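Local coordinates for protein Sec-alkylsulfatase (Pseudomonas sp., PDB 4AXH) that hydrolyses (R)-secondary-alkyl sulfates with strict inversion of configuration, releasing (S)-alcohols and sulfate through a zinc-dependent metallo-beta-lactamase-type centre, at residues S415-L420 / N514-N519. Residues are numbered along the deposited sequence; the frame is centred on the assembly and turned at random.
Sequences SYYGAL and NALWRN
Asn514 reaches across to the backbone of Ser415 and Tyr417 while acting as N-cap of helix 515-529, in the alkylsulfatase dimerisation region. OD1 accepts from Trp517 N at 2.7 Å and, less favourably, from Leu516 N, while ND2 makes two weak bonds across the contact, to Ser415 O and to Tyr417 O, the latter at 3.2 Å with an N-H...O angle of 158°. Asparagine suits this place because one flat group carries both an acceptor and a donor; with CG anti to the backbone N (chi1 -167°), it lies between the helix start and the turn before helix 420-431. In the first turn, Ala515 N donates to Tyr416 O at 2.9 Å, and the small alanine side chain fits beside that carbonyl. The methyl of Ala419, directed toward the helix, packs obliquely against the indole of Trp517, which also packs on Asp443 of the second subunit. Tyr417 binds sulfate, and the two methyls of branched Leu516 pack against its ring: CD1 lies 3.5 Å from Tyr417 CD1, and CD2 makes a CH-pi contact over the face, 3.7 Å from the Tyr417 ring centroid and 9° off the normal. Farther out, Gln232, another sulfate-binding residue, touches both Tyr417 and Leu516, and Tyr416 OH hydrogen-bonds Ser104 OG.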
loop_
_atom_site.group_PDB
_atom_site.type_symbol
_atom_site.label_atom_id
_atom_site.label_comp_id
_atom_site.label_asym_id
_atom_site.label_seq_id
_atom_site.Cartn_x
_atom_site.Cartn_y
_atom_site.Cartn_z
ATOM N N SER A 415 -4.618 5.707 21.210
ATOM C CA SER A 415 -5.033 6.065 19.850
ATOM C C SER A 415 -5.476 7.538 19.693
ATOM O O SER A 415 -6.621 7.808 19.364
ATOM C CB SER A 415 -6.103 5.099 19.379
ATOM O OG SER A 415 -5.548 3.797 19.380
ATOM N N TYR A 416 -4.565 8.478 19.919
ATOM C CA TYR A 416 -4.868 9.911 19.829
ATOM C C TYR A 416 -4.632 10.498 18.450
ATOM O O TYR A 416 -5.249 11.497 18.125
ATOM C CB TYR A 416 -4.019 10.701 20.825
ATOM C CG TYR A 416 -4.218 10.363 22.292
ATOM C CD1 TYR A 416 -5.476 10.430 22.879
ATOM C CD2 TYR A 416 -3.130 10.100 23.119
ATOM C CE1 TYR A 416 -5.657 10.168 24.240
ATOM C CE2 TYR A 416 -3.295 9.872 24.490
ATOM C CZ TYR A 416 -4.563 9.912 25.047
ATOM O OH TYR A 416 -4.737 9.686 26.393
ATOM N N TYR A 417 -3.694 9.948 17.674
ATOM C CA TYR A 417 -3.358 10.437 16.340
ATOM C C TYR A 417 -3.675 9.338 15.386
ATOM O O TYR A 417 -4.666 9.423 14.663
ATOM C CB TYR A 417 -1.869 10.821 16.271
ATOM C CG TYR A 417 -1.549 11.768 15.141
ATOM C CD1 TYR A 417 -1.914 13.105 15.205
ATOM C CD2 TYR A 417 -0.825 11.340 14.027
ATOM C CE1 TYR A 417 -1.615 13.988 14.170
ATOM C CE2 TYR A 417 -0.516 12.212 12.992
ATOM C CZ TYR A 417 -0.929 13.536 13.056
ATOM O OH TYR A 417 -0.651 14.418 12.032
ATOM N N GLY A 418 -2.894 8.269 15.443
ATOM C CA GLY A 418 -3.172 7.054 14.689
ATOM C C GLY A 418 -4.307 6.309 15.371
ATOM O O GLY A 418 -4.603 6.540 16.554
ATOM N N ALA A 419 -4.976 5.427 14.652
ATOM C CA ALA A 419 -6.018 4.661 15.295
ATOM C C ALA A 419 -5.698 3.173 15.170
ATOM O O ALA A 419 -5.163 2.746 14.138
ATOM C CB ALA A 419 -7.350 4.991 14.691
ATOM N N LEU A 420 -5.947 2.400 16.249
ATOM C CA LEU A 420 -5.665 0.964 16.269
ATOM C C LEU A 420 -6.492 0.237 15.213
ATOM O O LEU A 420 -5.944 -0.566 14.453
ATOM C CB LEU A 420 -5.836 0.373 17.689
ATOM C CG LEU A 420 -6.012 -1.155 17.853
ATOM C CD1 LEU A 420 -4.734 -1.907 17.621
ATOM C CD2 LEU A 420 -6.550 -1.466 19.222
ATOM N N ASN A 514 -9.685 9.444 19.917
ATOM C CA ASN A 514 -8.866 9.880 18.804
ATOM C C ASN A 514 -9.150 11.313 18.402
ATOM O O ASN A 514 -10.289 11.664 18.098
ATOM C CB ASN A 514 -9.042 8.925 17.630
ATOM C CG ASN A 514 -7.997 9.137 16.579
ATOM O OD1 ASN A 514 -8.050 10.108 15.827
ATOM N ND2 ASN A 514 -7.009 8.249 16.525
ATOM N N ALA A 515 -8.097 12.128 18.385
ATOM C CA ALA A 515 -8.172 13.546 18.058
ATOM C C ALA A 515 -8.470 13.779 16.599
ATOM O O ALA A 515 -9.228 14.687 16.285
ATOM C CB ALA A 515 -6.891 14.235 18.438
ATOM N N LEU A 516 -7.901 12.960 15.707
ATOM C CA LEU A 516 -8.109 13.061 14.265
ATOM C C LEU A 516 -9.532 12.622 13.952
ATOM O O LEU A 516 -10.210 13.283 13.182
ATOM C CB LEU A 516 -7.051 12.215 13.527
ATOM C CG LEU A 516 -5.698 12.905 13.183
ATOM C CD1 LEU A 516 -5.225 13.873 14.236
ATOM C CD2 LEU A 516 -4.609 11.917 12.926
ATOM N N TRP A 517 -10.036 11.565 14.624
ATOM C CA TRP A 517 -11.413 11.089 14.436
ATOM C C TRP A 517 -12.369 12.157 14.913
ATOM O O TRP A 517 -13.388 12.375 14.272
ATOM C CB TRP A 517 -11.645 9.777 15.180
ATOM C CG TRP A 517 -11.075 8.546 14.503
ATOM C CD1 TRP A 517 -9.859 8.428 13.884
ATOM C CD2 TRP A 517 -11.649 7.218 14.516
ATOM N NE1 TRP A 517 -9.692 7.142 13.414
ATOM C CE2 TRP A 517 -10.765 6.374 13.805
ATOM C CE3 TRP A 517 -12.859 6.681 15.002
ATOM C CZ2 TRP A 517 -11.070 5.030 13.539
ATOM C CZ3 TRP A 517 -13.137 5.356 14.766
ATOM C CH2 TRP A 517 -12.254 4.545 14.034
ATOM N N ARG A 518 -12.026 12.860 16.004
ATOM C CA ARG A 518 -12.850 13.954 16.525
ATOM C C ARG A 518 -12.892 15.126 15.533
ATOM O O ARG A 518 -13.977 15.661 15.293
ATOM C CB ARG A 518 -12.440 14.411 17.943
ATOM C CG ARG A 518 -13.463 15.388 18.509
ATOM C CD ARG A 518 -12.980 16.165 19.708
ATOM N NE ARG A 518 -13.953 17.174 20.131
ATOM C CZ ARG A 518 -14.895 16.964 21.049
ATOM N NH1 ARG A 518 -15.045 15.764 21.599
ATOM N NH2 ARG A 518 -15.707 17.948 21.411
ATOM N N ASN A 519 -11.731 15.507 14.944
ATOM C CA ASN A 519 -11.656 16.565 13.935
ATOM C C ASN A 519 -12.477 16.183 12.687
ATOM O O ASN A 519 -13.164 17.034 12.138
ATOM C CB ASN A 519 -10.215 16.843 13.548
ATOM C CG ASN A 519 -9.349 17.514 14.600
ATOM O OD1 ASN A 519 -9.818 18.285 15.438
ATOM N ND2 ASN A 519 -8.031 17.296 14.535
#